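Local coordinates for protein putative aminotransferase (Actinomadura melliaura, PDB 4ZWV) that is a putative sugar aminotransferase, probably using pyridoxal 5'-phosphate to transfer an amino group in making the aminopentose of the indolocarbazole AT2433, at residues Ala165-Arg171 against Asp288-Ser292; Leu29-Val35 against His240-Ala246; Ile119-Ala125 against His152-Ala157; Gly279-Leu283 against Tyr296-Asp301; Ala41-Arg45 against Leu253-Asp257. One frame throughout, in Å; residues are numbered along the deposited sequence.

Interaction 1 of 5, residues Ala165-Arg171 against Asp288-Ser292; sequences AWGASYR and DREGS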
# COMPACT_ATOMS: atom_id res chain seq x y z
N ALA A 165 11.53 -16.47 -2.21
CA ALA A 165 12.05 -17.60 -1.44
C ALA A 165 11.03 -18.20 -0.47
O ALA A 165 11.40 -18.78 0.55
CB ALA A 165 13.30 -17.16 -0.68
N TRP A 166 9.74 -18.13 -0.80
CA TRP A 166 8.79 -18.88 -0.01
C TRP A 166 9.19 -20.37 0.03
O TRP A 166 9.53 -20.97 -0.99
CB TRP A 166 7.35 -18.75 -0.56
CG TRP A 166 6.40 -19.49 0.34
CD1 TRP A 166 5.83 -20.71 0.10
CD2 TRP A 166 5.98 -19.09 1.65
NE1 TRP A 166 5.06 -21.08 1.18
CE2 TRP A 166 5.14 -20.11 2.14
CE3 TRP A 166 6.23 -17.98 2.45
CZ2 TRP A 166 4.54 -20.04 3.40
CZ3 TRP A 166 5.65 -17.91 3.70
CH2 TRP A 166 4.81 -18.93 4.16
N GLY A 167 9.18 -20.94 1.23
CA GLY A 167 9.50 -22.34 1.41
C GLY A 167 10.98 -22.67 1.45
O GLY A 167 11.34 -23.84 1.54
N ALA A 168 11.84 -21.66 1.35
CA ALA A 168 13.29 -21.90 1.36
C ALA A 168 13.79 -22.12 2.77
O ALA A 168 13.14 -21.70 3.74
CB ALA A 168 14.04 -20.74 0.71
N SER A 169 14.95 -22.77 2.89
CA SER A 169 15.57 -22.98 4.19
C SER A 169 17.08 -22.85 4.06
O SER A 169 17.64 -22.93 2.97
CB SER A 169 15.22 -24.36 4.75
OG SER A 169 15.73 -25.37 3.90
N TYR A 170 17.73 -22.66 5.20
CA TYR A 170 19.18 -22.49 5.23
C TYR A 170 19.69 -23.19 6.48
O TYR A 170 19.24 -22.91 7.59
CB TYR A 170 19.54 -21.00 5.21
CG TYR A 170 20.98 -20.70 5.61
CD1 TYR A 170 22.01 -20.74 4.67
CD2 TYR A 170 21.29 -20.35 6.92
CE1 TYR A 170 23.32 -20.45 5.04
CE2 TYR A 170 22.60 -20.07 7.30
CZ TYR A 170 23.60 -20.12 6.36
OH TYR A 170 24.89 -19.81 6.74
N ARG A 171 20.60 -24.13 6.25
CA ARG A 171 21.22 -24.93 7.30
C ARG A 171 20.18 -25.54 8.24
O ARG A 171 20.34 -25.58 9.46
CB ARG A 171 22.26 -24.09 8.05
CG ARG A 171 23.44 -23.83 7.12
CD ARG A 171 24.66 -23.23 7.78
NE ARG A 171 25.67 -23.02 6.75
CZ ARG A 171 26.78 -22.30 6.92
NH1 ARG A 171 27.04 -21.72 8.08
NH2 ARG A 171 27.63 -22.17 5.90
N ASP A 288 24.10 -26.92 1.67
CA ASP A 288 23.70 -26.66 3.05
C ASP A 288 22.41 -25.85 3.15
O ASP A 288 22.07 -25.37 4.22
CB ASP A 288 24.82 -25.94 3.83
CG ASP A 288 25.11 -24.55 3.30
OD1 ASP A 288 24.66 -24.21 2.19
OD2 ASP A 288 25.79 -23.78 4.00
N ARG A 289 21.72 -25.67 2.03
CA ARG A 289 20.50 -24.87 2.01
C ARG A 289 19.60 -25.35 0.89
O ARG A 289 20.02 -26.09 0.01
CB ARG A 289 20.84 -23.39 1.84
CG ARG A 289 21.47 -23.01 0.50
CD ARG A 289 22.19 -21.66 0.59
NE ARG A 289 23.47 -21.82 1.28
CZ ARG A 289 24.44 -20.92 1.32
NH1 ARG A 289 24.29 -19.73 0.73
NH2 ARG A 289 25.58 -21.20 1.95
N GLU A 290 18.34 -24.93 0.94
CA GLU A 290 17.38 -25.34 -0.06
C GLU A 290 16.66 -24.12 -0.61
O GLU A 290 15.92 -23.47 0.12
CB GLU A 290 16.37 -26.34 0.52
CG GLU A 290 15.37 -26.86 -0.51
CD GLU A 290 14.45 -27.94 0.06
OE1 GLU A 290 13.89 -27.74 1.16
OE2 GLU A 290 14.30 -28.99 -0.59
N GLY A 291 16.92 -23.80 -1.88
CA GLY A 291 16.31 -22.65 -2.51
C GLY A 291 14.95 -22.96 -3.12
O GLY A 291 14.51 -24.12 -3.13
N SER A 292 14.29 -21.93 -3.63
CA SER A 292 12.93 -22.10 -4.13
C SER A 292 12.80 -21.89 -5.63
O SER A 292 11.72 -22.08 -6.18
CB SER A 292 12.00 -21.15 -3.38
OG SER A 292 11.95 -21.53 -2.01
O HOH W 1 13.20 -25.76 2.52

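Interaction 2 of 5, residues Leu29-Val35 against His240-Ala246; sequences LGQGPRV and HMTDLNA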
# COMPACT_ATOMS: atom_id res chain seq x y z
N LEU A 29 -15.18 -7.26 4.83
CA LEU A 29 -14.12 -7.24 3.83
C LEU A 29 -12.80 -6.74 4.41
O LEU A 29 -11.77 -6.79 3.73
CB LEU A 29 -14.52 -6.36 2.64
CG LEU A 29 -15.30 -7.04 1.50
CD1 LEU A 29 -16.54 -7.75 2.00
CD2 LEU A 29 -15.66 -6.02 0.43
N GLY A 30 -12.83 -6.26 5.64
CA GLY A 30 -11.63 -5.74 6.28
C GLY A 30 -10.69 -6.79 6.85
O GLY A 30 -10.76 -7.98 6.54
N GLN A 31 -9.78 -6.33 7.70
CA GLN A 31 -8.84 -7.21 8.36
C GLN A 31 -9.53 -7.91 9.53
O GLN A 31 -9.82 -7.27 10.54
CB GLN A 31 -7.63 -6.41 8.82
CG GLN A 31 -6.60 -7.21 9.57
CD GLN A 31 -5.89 -6.36 10.59
OE1 GLN A 31 -5.57 -5.20 10.34
NE2 GLN A 31 -5.65 -6.93 11.77
N GLY A 32 -9.81 -9.20 9.39
CA GLY A 32 -10.60 -9.91 10.37
C GLY A 32 -10.24 -11.37 10.51
O GLY A 32 -9.05 -11.72 10.57
N PRO A 33 -11.25 -12.25 10.56
CA PRO A 33 -11.00 -13.66 10.85
C PRO A 33 -10.21 -14.41 9.79
O PRO A 33 -9.48 -15.33 10.16
CB PRO A 33 -12.42 -14.25 10.99
CG PRO A 33 -13.31 -13.29 10.29
CD PRO A 33 -12.69 -11.94 10.48
N ARG A 34 -10.32 -14.04 8.52
CA ARG A 34 -9.54 -14.76 7.51
C ARG A 34 -8.06 -14.41 7.64
O ARG A 34 -7.20 -15.27 7.49
CB ARG A 34 -10.04 -14.46 6.09
CG ARG A 34 -11.51 -14.80 5.84
CD ARG A 34 -11.77 -16.31 5.71
NE ARG A 34 -11.63 -17.03 6.96
CZ ARG A 34 -12.52 -17.02 7.95
NH1 ARG A 34 -12.29 -17.72 9.05
NH2 ARG A 34 -13.64 -16.31 7.84
N VAL A 35 -7.76 -13.14 7.93
CA VAL A 35 -6.38 -12.74 8.18
C VAL A 35 -5.82 -13.53 9.36
O VAL A 35 -4.70 -14.03 9.30
CB VAL A 35 -6.28 -11.23 8.45
CG1 VAL A 35 -4.94 -10.89 9.11
CG2 VAL A 35 -6.47 -10.46 7.16
N HIS A 240 -1.54 -3.08 6.20
CA HIS A 240 -2.08 -4.39 6.54
C HIS A 240 -2.68 -5.14 5.35
O HIS A 240 -2.86 -4.58 4.26
CB HIS A 240 -3.12 -4.26 7.66
CG HIS A 240 -4.39 -3.59 7.23
ND1 HIS A 240 -5.55 -3.70 7.96
CD2 HIS A 240 -4.67 -2.80 6.17
CE1 HIS A 240 -6.51 -3.01 7.36
NE2 HIS A 240 -6.01 -2.46 6.27
N MSE A 241 -2.94 -6.42 5.58
CA MSE A 241 -3.70 -7.27 4.66
C MSE A 241 -5.15 -7.36 5.14
O MSE A 241 -5.39 -7.36 6.36
CB MSE A 241 -3.08 -8.68 4.60
CG MSE A 241 -3.80 -9.61 3.63
SE MSE A 241 -3.20 -11.45 3.74
CE MSE A 241 -1.35 -11.20 3.18
N THR A 242 -6.09 -7.48 4.21
CA THR A 242 -7.49 -7.66 4.57
C THR A 242 -7.99 -9.06 4.21
O THR A 242 -7.26 -9.84 3.58
CB THR A 242 -8.37 -6.64 3.87
OG1 THR A 242 -8.22 -6.81 2.46
CG2 THR A 242 -7.94 -5.23 4.26
N ASP A 243 -9.22 -9.37 4.61
CA ASP A 243 -9.72 -10.74 4.49
C ASP A 243 -9.90 -11.22 3.05
O ASP A 243 -9.77 -12.42 2.80
CB ASP A 243 -11.05 -10.90 5.26
CG ASP A 243 -10.84 -11.24 6.73
OD1 ASP A 243 -9.72 -11.03 7.26
OD2 ASP A 243 -11.80 -11.72 7.36
N LEU A 244 -10.18 -10.32 2.11
CA LEU A 244 -10.30 -10.73 0.71
C LEU A 244 -9.02 -11.43 0.24
O LEU A 244 -9.06 -12.52 -0.36
CB LEU A 244 -10.60 -9.53 -0.18
CG LEU A 244 -10.57 -9.74 -1.70
CD1 LEU A 244 -11.64 -10.73 -2.15
CD2 LEU A 244 -10.72 -8.40 -2.41
N ASN A 245 -7.88 -10.82 0.54
CA ASN A 245 -6.62 -11.38 0.08
C ASN A 245 -6.19 -12.54 0.95
O ASN A 245 -5.63 -13.51 0.44
CB ASN A 245 -5.57 -10.27 0.03
CG ASN A 245 -5.98 -9.17 -0.92
OD1 ASN A 245 -6.49 -8.14 -0.49
ND2 ASN A 245 -5.84 -9.43 -2.22
N ALA A 246 -6.48 -12.50 2.25
CA ALA A 246 -6.15 -13.65 3.10
C ALA A 246 -6.92 -14.90 2.65
O ALA A 246 -6.38 -16.01 2.69
CB ALA A 246 -6.44 -13.35 4.56

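Interaction 3 of 5, residues Ile119-Ala125 against His152-Ala157; sequences ISPATRA and HGFRPA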
# COMPACT_ATOMS: atom_id res chain seq x y z
N ILE A 119 30.41 -1.54 5.52
CA ILE A 119 29.79 -1.15 6.79
C ILE A 119 30.60 0.00 7.38
O ILE A 119 31.83 -0.03 7.40
CB ILE A 119 29.72 -2.33 7.76
CG1 ILE A 119 28.74 -3.37 7.23
CG2 ILE A 119 29.31 -1.87 9.16
CD1 ILE A 119 28.75 -4.67 8.02
N SER A 120 29.90 1.05 7.81
CA SER A 120 30.56 2.28 8.24
C SER A 120 29.82 2.86 9.44
O SER A 120 28.75 2.35 9.81
CB SER A 120 30.58 3.29 7.09
OG SER A 120 29.32 3.90 6.92
N PRO A 121 30.37 3.92 10.05
CA PRO A 121 29.63 4.57 11.14
C PRO A 121 28.25 5.09 10.72
O PRO A 121 27.42 5.33 11.59
CB PRO A 121 30.55 5.73 11.54
CG PRO A 121 31.92 5.24 11.21
CD PRO A 121 31.75 4.44 9.96
N ALA A 122 28.00 5.22 9.41
CA ALA A 122 26.69 5.68 8.94
C ALA A 122 25.69 4.56 8.67
O ALA A 122 24.54 4.82 8.34
CB ALA A 122 26.86 6.52 7.67
N THR A 123 26.12 3.30 8.80
CA THR A 123 25.26 2.18 8.43
C THR A 123 24.10 2.00 9.39
O THR A 123 24.28 1.77 10.59
CB THR A 123 26.04 0.87 8.37
OG1 THR A 123 27.11 1.00 7.43
CG2 THR A 123 25.13 -0.26 7.93
N ARG A 124 22.90 2.12 8.84
CA ARG A 124 21.69 1.95 9.59
C ARG A 124 21.19 0.51 9.58
O ARG A 124 20.78 -0.06 10.61
CB ARG A 124 20.64 2.88 8.97
CG ARG A 124 19.28 2.80 9.54
CD ARG A 124 18.37 3.85 8.91
NE ARG A 124 17.25 4.08 9.80
CZ ARG A 124 17.29 4.91 10.84
NH1 ARG A 124 16.23 5.02 11.62
NH2 ARG A 124 18.38 5.63 11.08
N ALA A 125 21.28 -0.11 8.41
CA ALA A 125 20.71 -1.44 8.19
C ALA A 125 21.27 -2.02 6.92
O ALA A 125 21.89 -1.32 6.12
CB ALA A 125 19.18 -1.37 8.10
N HIS A 152 31.88 -0.72 16.27
CA HIS A 152 31.06 0.50 16.30
C HIS A 152 30.17 0.65 17.54
O HIS A 152 29.67 1.74 17.84
CB HIS A 152 30.17 0.55 15.05
CG HIS A 152 30.94 0.54 13.76
ND1 HIS A 152 31.71 1.61 13.35
CD2 HIS A 152 31.07 -0.41 12.81
CE1 HIS A 152 32.28 1.31 12.19
NE2 HIS A 152 31.90 0.09 11.84
N GLY A 153 29.96 -0.45 18.25
CA GLY A 153 29.05 -0.48 19.38
C GLY A 153 27.59 -0.71 19.01
O GLY A 153 26.86 -1.40 19.72
N PHE A 154 27.19 -0.25 17.83
CA PHE A 154 25.85 -0.56 17.36
C PHE A 154 25.94 -1.73 16.41
O PHE A 154 26.97 -1.98 15.78
CB PHE A 154 25.21 0.67 16.69
CG PHE A 154 25.93 1.15 15.45
CD1 PHE A 154 25.73 0.51 14.22
CD2 PHE A 154 26.76 2.25 15.50
CE1 PHE A 154 26.40 0.95 13.08
CE2 PHE A 154 27.43 2.71 14.35
CZ PHE A 154 27.23 2.06 13.15
N ARG A 155 24.84 -2.47 16.30
CA ARG A 155 24.76 -3.61 15.42
C ARG A 155 23.72 -3.30 14.36
O ARG A 155 22.53 -3.25 14.68
CB ARG A 155 24.40 -4.87 16.20
CG ARG A 155 24.43 -6.14 15.37
CD ARG A 155 23.81 -7.32 16.12
NE ARG A 155 23.94 -8.57 15.38
CZ ARG A 155 24.98 -9.38 15.48
NH1 ARG A 155 25.97 -9.09 16.30
NH2 ARG A 155 25.03 -10.50 14.76
N PRO A 156 24.14 -3.09 13.11
CA PRO A 156 23.15 -2.80 12.07
C PRO A 156 22.13 -3.93 11.93
O PRO A 156 22.51 -5.10 11.97
CB PRO A 156 23.99 -2.68 10.79
CG PRO A 156 25.37 -2.39 11.26
CD PRO A 156 25.52 -3.10 12.58
N ALA A 157 20.87 -3.56 11.78
CA ALA A 157 19.82 -4.54 11.58
C ALA A 157 19.90 -5.13 10.19
O ALA A 157 20.29 -4.45 9.24
CB ALA A 157 18.46 -3.92 11.79
O HOH W 2 33.02 -1.61 9.73
O HOH W 3 19.44 -0.96 12.80

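Interaction 4 of 5, residues Gly279-Leu283 against Tyr296-Asp301; sequences GLELL and YDVKVD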
# COMPACT_ATOMS: atom_id res chain seq x y z
N GLY A 279 29.57 -22.07 -24.13
CA GLY A 279 29.03 -20.73 -23.96
C GLY A 279 27.99 -20.59 -22.86
O GLY A 279 27.40 -19.53 -22.72
N LEU A 280 27.76 -21.65 -22.09
CA LEU A 280 26.81 -21.58 -20.98
C LEU A 280 27.45 -22.03 -19.67
O LEU A 280 28.05 -23.11 -19.58
CB LEU A 280 25.56 -22.43 -21.28
CG LEU A 280 24.42 -22.29 -20.25
CD1 LEU A 280 23.07 -22.35 -20.94
CD2 LEU A 280 24.50 -23.36 -19.17
N GLU A 281 27.31 -21.20 -18.64
CA GLU A 281 27.86 -21.48 -17.33
C GLU A 281 26.73 -21.58 -16.31
O GLU A 281 25.88 -20.70 -16.24
CB GLU A 281 28.87 -20.40 -16.93
CG GLU A 281 29.63 -20.69 -15.65
CD GLU A 281 30.66 -19.62 -15.34
OE1 GLU A 281 30.53 -18.49 -15.87
OE2 GLU A 281 31.59 -19.90 -14.56
N LEU A 282 26.71 -22.67 -15.56
CA LEU A 282 25.72 -22.85 -14.50
C LEU A 282 26.17 -22.19 -13.20
O LEU A 282 27.36 -21.94 -13.00
CB LEU A 282 25.49 -24.35 -14.25
CG LEU A 282 25.01 -25.20 -15.43
CD1 LEU A 282 24.92 -26.65 -15.02
CD2 LEU A 282 23.66 -24.71 -15.93
N LEU A 283 25.20 -21.87 -12.34
CA LEU A 283 25.52 -21.39 -11.00
C LEU A 283 25.67 -22.59 -10.06
O LEU A 283 24.81 -23.47 -10.04
CB LEU A 283 24.44 -20.43 -10.51
CG LEU A 283 24.44 -19.08 -11.23
CD1 LEU A 283 23.20 -18.29 -10.90
CD2 LEU A 283 25.69 -18.29 -10.88
N TYR A 296 15.31 -19.90 -13.01
CA TYR A 296 16.57 -20.65 -13.07
C TYR A 296 17.60 -19.83 -13.84
O TYR A 296 17.45 -19.61 -15.04
CB TYR A 296 16.34 -22.02 -13.72
CG TYR A 296 17.56 -22.91 -13.69
CD1 TYR A 296 17.79 -23.79 -12.64
CD2 TYR A 296 18.50 -22.87 -14.73
CE1 TYR A 296 18.92 -24.60 -12.61
CE2 TYR A 296 19.63 -23.68 -14.71
CZ TYR A 296 19.83 -24.55 -13.64
OH TYR A 296 20.95 -25.35 -13.62
N ASP A 297 18.64 -19.37 -13.15
CA ASP A 297 19.64 -18.51 -13.77
C ASP A 297 20.80 -19.28 -14.39
O ASP A 297 21.28 -20.27 -13.83
CB ASP A 297 20.21 -17.52 -12.75
CG ASP A 297 19.27 -16.37 -12.46
OD1 ASP A 297 18.22 -16.28 -13.12
OD2 ASP A 297 19.61 -15.53 -11.59
N VAL A 298 21.25 -18.80 -15.54
CA VAL A 298 22.52 -19.24 -16.14
C VAL A 298 23.27 -18.01 -16.64
O VAL A 298 22.74 -16.91 -16.64
CB VAL A 298 22.31 -20.24 -17.29
CG1 VAL A 298 21.62 -21.51 -16.79
CG2 VAL A 298 21.50 -19.62 -18.42
N LYS A 299 24.52 -18.21 -17.05
CA LYS A 299 25.29 -17.13 -17.65
C LYS A 299 25.76 -17.57 -19.03
O LYS A 299 26.30 -18.66 -19.17
CB LYS A 299 26.48 -16.76 -16.75
CG LYS A 299 26.05 -16.16 -15.41
CD LYS A 299 27.24 -15.96 -14.45
CE LYS A 299 27.79 -17.29 -13.95
NZ LYS A 299 28.89 -17.11 -12.95
N VAL A 300 25.53 -16.75 -20.05
CA VAL A 300 25.87 -17.15 -21.42
C VAL A 300 26.75 -16.16 -22.18
O VAL A 300 26.68 -14.94 -21.95
CB VAL A 300 24.60 -17.41 -22.28
CG1 VAL A 300 23.79 -18.56 -21.71
CG2 VAL A 300 23.74 -16.15 -22.38
N ASP A 301 27.57 -16.70 -23.07
CA ASP A 301 28.29 -15.92 -24.07
C ASP A 301 27.35 -15.59 -25.22
O ASP A 301 26.42 -16.35 -25.50
CB ASP A 301 29.50 -16.69 -24.61
CG ASP A 301 30.48 -17.06 -23.52
OD1 ASP A 301 30.53 -16.37 -22.49
OD2 ASP A 301 31.23 -18.04 -23.71
O HOH W 4 31.13 -15.65 -13.98
O HOH W 5 29.01 -19.83 -11.96
O HOH W 6 22.46 -22.59 -12.84

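Interaction 5 of 5, residues Ala41-Arg45 against Leu253-Asp257; sequences ALAAR and LETVD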
# COMPACT_ATOMS: atom_id res chain seq x y z
N ALA A 41 -1.96 -20.23 10.04
CA ALA A 41 -1.48 -21.28 9.14
C ALA A 41 -0.02 -21.04 8.74
O ALA A 41 0.78 -21.97 8.67
CB ALA A 41 -2.37 -21.36 7.90
N LEU A 42 0.32 -19.78 8.46
CA LEU A 42 1.68 -19.45 8.06
C LEU A 42 2.66 -19.61 9.22
O LEU A 42 3.77 -20.09 9.03
CB LEU A 42 1.74 -18.01 7.52
CG LEU A 42 0.93 -17.77 6.24
CD1 LEU A 42 0.94 -16.30 5.86
CD2 LEU A 42 1.43 -18.64 5.10
N ALA A 43 2.24 -19.21 10.42
CA ALA A 43 3.07 -19.35 11.62
C ALA A 43 3.44 -20.81 11.83
O ALA A 43 4.59 -21.12 12.14
CB ALA A 43 2.36 -18.81 12.84
N ALA A 44 2.46 -21.70 11.65
CA ALA A 44 2.69 -23.13 11.87
C ALA A 44 3.67 -23.68 10.84
O ALA A 44 4.55 -24.47 11.18
CB ALA A 44 1.37 -23.89 11.81
N ARG A 45 3.53 -23.26 9.59
CA ARG A 45 4.44 -23.70 8.54
C ARG A 45 5.85 -23.18 8.76
O ARG A 45 6.82 -23.89 8.54
CB ARG A 45 3.93 -23.25 7.17
CG ARG A 45 2.77 -24.09 6.65
CD ARG A 45 2.23 -23.52 5.36
NE ARG A 45 1.21 -24.41 4.81
CZ ARG A 45 1.40 -25.17 3.73
NH1 ARG A 45 2.56 -25.13 3.09
NH2 ARG A 45 0.42 -25.94 3.29
N LEU A 253 -2.72 -22.16 -0.29
CA LEU A 253 -1.82 -22.91 0.58
C LEU A 253 -1.87 -24.40 0.30
O LEU A 253 -0.88 -25.10 0.49
CB LEU A 253 -2.16 -22.67 2.05
CG LEU A 253 -1.46 -21.50 2.74
CD1 LEU A 253 -2.01 -21.33 4.14
CD2 LEU A 253 0.04 -21.74 2.76
N GLU A 254 -3.02 -24.88 -0.17
CA GLU A 254 -3.23 -26.31 -0.36
C GLU A 254 -2.20 -26.95 -1.29
O GLU A 254 -1.77 -28.07 -1.06
CB GLU A 254 -4.63 -26.57 -0.90
CG GLU A 254 -5.66 -26.82 0.19
CD GLU A 254 -5.70 -25.70 1.20
OE1 GLU A 254 -5.49 -25.98 2.40
OE2 GLU A 254 -5.93 -24.54 0.79
N THR A 255 -1.83 -26.24 -2.35
CA THR A 255 -0.98 -26.87 -3.35
C THR A 255 0.39 -26.22 -3.52
O THR A 255 1.16 -26.61 -4.40
CB THR A 255 -1.67 -26.90 -4.72
OG1 THR A 255 -2.01 -25.56 -5.10
CG2 THR A 255 -2.93 -27.75 -4.66
N VAL A 256 0.71 -25.24 -2.68
CA VAL A 256 1.97 -24.54 -2.87
C VAL A 256 3.16 -25.48 -2.66
O VAL A 256 4.17 -25.35 -3.35
CB VAL A 256 2.08 -23.30 -1.95
CG1 VAL A 256 2.11 -23.69 -0.48
CG2 VAL A 256 3.30 -22.46 -2.33
N ASP A 257 3.03 -26.45 -1.76
CA ASP A 257 4.12 -27.40 -1.51
C ASP A 257 4.45 -28.26 -2.74
O ASP A 257 5.62 -28.48 -3.06
CB ASP A 257 3.78 -28.32 -0.34
CG ASP A 257 3.84 -27.61 1.00
OD1 ASP A 257 4.55 -26.59 1.10
OD2 ASP A 257 3.17 -28.07 1.94

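Interaction 1 of 5, residues Ala165-Arg171 against Asp288-Ser292
S169 and E290 bond to each other through both backbones, S169 N to E290 O at 3.0 Å and E290 N to S169 O at 2.9 Å, as the hydrogen-bonded pair of a short antiparallel ladder. Y170 and R289 form the adjoining non-hydrogen-bonded pair, and R171 N closes on D288 O. At the other end S292 OG donates to W166 O (2.7 Å) from above its carbonyl plane, gripping the type II turn A165-A168. The charges gather at D288. Its OD2 lies in the guanidinium plane of R171 and takes both R171 NE (2.9 Å) and R171 NH2 (3.1 Å), while OD1 accepts R289 NE (2.8 Å) and bonds to S286 OG. One carboxylate thus serves two arginines and probably offsets their like charges. The Y170 ring packs among the arginines: R171 CG sits over the centre of one face, R289 NE lies at its edge, and Y170 CE1 stands over one face of the R289 guanidinium, the planes 76° apart. Y170 OH itself bonds to D137. A water links G167 O, S169 OG and E290 OE1. Strand 169-170 is the middle of three, with 173-174 on its other side; R264 of helix 243-273 bonds to G167 O and G291 O, and W166 and S292 rest on that helix.

Interaction 2 of 5, residues Leu29-Val35 against His240-Ala246
The H240 ring takes Q31 OE1 at its edge: ND1 donates along a nearly straight 2.8 Å bond to a lone pair of that oxygen, and the Q31 amide stands 77° from the ring plane. The D243 carboxylate is met over its faces instead. G32 N (2.8 Å) and V35 N (3.0 Å) reach D243 OD1 from opposite faces, and R34 N reaches D243 OD2 at 3.0 Å, also well out of the plane. This is N-terminal capping supplied from another helix: G32, the N-cap residue of helix 33-46, has no side chain to offer, and D243, in the first turn of helix 243-273, accepts the amide hydrogens of R34 and V35. The positive end of the helix would probably favour a charged carboxylate there. With D243 replaced by an alanine, the amides of G32, R34 and V35 would probably be left without this acceptor. D243 N in turn donates to G30 O (2.8 Å). R34 CB and CG lie against the carboxylate before the chain bends away to a salt bridge with E37. V35 CG2 packs on A246 CB at 3.9 Å. L29 and L244 also touch the second subunit, at its G195 and I248 respectively.

Interaction 3 of 5, residues Ile119-Ala125 against His152-Ala157
F154 brings its ring up to the carbonyls of the S120-T123 turn because CG stands between its backbone N and carbonyl carbon (chi1 63°). T123 swings OG1 to the side away from its carbonyl carbon (chi1 -58°), back to S120 N, and this sets CG2 against P156. S120 O lies at the F154 ring edge, in its plane, 3.7 Å from F154 CZ; P121 O and T123 O come near the ring obliquely, T123 O reaching 3.4 Å from F154 CE1. H152 CB covers one face of this ring, and R74 makes a cation-pi contact with it. The H152 ring has S120 O over one face, and its CE1 lies 3.9 Å from P121 CD; a water joins its NE2 to I119 O. T123 CG2 meets P156 CB at 3.9 Å, and T123 OG1 accepts from S120 N at 2.8 Å besides bonding to E76. With an alanine at T123, S120 N would probably lose its side-chain acceptor and P156 the methyl group that packs on it. S120 OG accepts from A122 N, an ST turn. Further on, a water bridges R124 O and A157 N, and A125 pairs in parallel with A157. Strand 123-129, helix 138-152 and strand 157-161 make a beta-alpha-beta crossover, and the contact joins the starts of its two neighbouring parallel strands, as in the large domain of fold-type I aminotransferases.

Interaction 4 of 5, residues Gly279-Leu283 against Tyr296-Asp301
L280 packs on V298 and V300, and L282 on V298, along one face of this strand pair, whereas the opposite face, with E281 and K299, is partly filled by water. On the apolar face L280 CD1 rests against both V298 CG2 (4.0 Å) and V300 CG1 (3.9 Å), and L282 lies alongside V298, its CD2 also approaching the edge of the Y296 ring near OH. The backbones are bonded along this part: E281 and K299 form a hydrogen-bonded pair, E281 N to K299 O at 2.8 Å and K299 N to E281 O at 3.0 Å, and D301 N adds a bond to G279 O. Strand 296-300 is the centre of a three-stranded antiparallel sheet, flanked by 280-282 and by 347-350, which meets V298 and V300 through V348; the two strands of the contact run at 144°. Beyond L282 they draw apart, and a water takes the place of a direct bond, accepting from L283 N and donating to D297 O. On the polar face E281 and K299 run side by side, but their salt bridge is long, E281 OE1 to K299 NZ at 3.6 Å. E281 OE1 has a second partner in R346, and K299 NZ bonds to P105 O and to two waters, one of them shared with L282 O. L283 is modelled in two positions; in one of them its methyl groups pack on D297 CB and on K299 CE, which the bend of the lysine chain at chi3 (-70°) turns toward it.

Interaction 5 of 5, residues Ala41-Arg45 against Leu253-Asp257
R45 of helix 33-46 spans the gap to L253 and D257 of helix 243-273. The two helical segments are nearly parallel, crossing at -25°, but their axes come no nearer than 12.9 Å, too far for close helix-helix packing, so the gap is bridged mainly from R45 and L253. From R45 CB, which points at the other helix, CG leaves on the side away from the carbonyl carbon (chi1 -76°), and the chain runs extended to NE. R45 CD comes within 3.8 Å of L253 CD2, and R45 NE passes L253 CD2 at 3.6 Å. L253 and R45 slide past each other in opposite directions, and that methyl sits over one face of the guanidinium, offset toward its rim. At the tip, R45 NH1 faces the carboxylate and lies 3.2 Å from both D257 OD1 and D257 OD2. Both bonds are weak and bent, although together they make a salt bridge, with D257 OD1 at the guanidinium edge and the two flat groups 33° apart. R45 NH1 also passes V256 CG1 at 3.9 Å. The other nitrogen, R45 NH2, comes near L253 O, but at a poor angle for a bond. R45 and D257 are both exposed, so solvent probably competes for this ion pair. Deeper in, the contact is apolar. L253, whose chain reaches toward the first helix, divides its two methyl groups: L253 CD1 touches A41 CB at 3.8 Å, while L253 CD2, besides covering the arginine, meets L42 CD2 at 4.1 Å.

In the fold
All five contacts belong to one aminotransferase chain of the DegT/DnrJ/EryC1 family. Interactions 2 and 5 use the same two helices, 33-46 and 243-273, their centres 17 Å apart: the first joins the helix starts, the second lies further along. Interaction 5 touches interaction 1 through W166, which packs on L42 and V256, so the helix pair is tied to the region next to the cofactor-binding H164. Interactions 1 and 4 adjoin in sequence and alternate along the chain, with centres 21 Å apart. Interaction 3 is nested within the loops closed by 2 and 5, on the large mixed sheet. Interactions 2 and 4, whose centres lie 42 Å apart, are on opposite sides of the chain's centre.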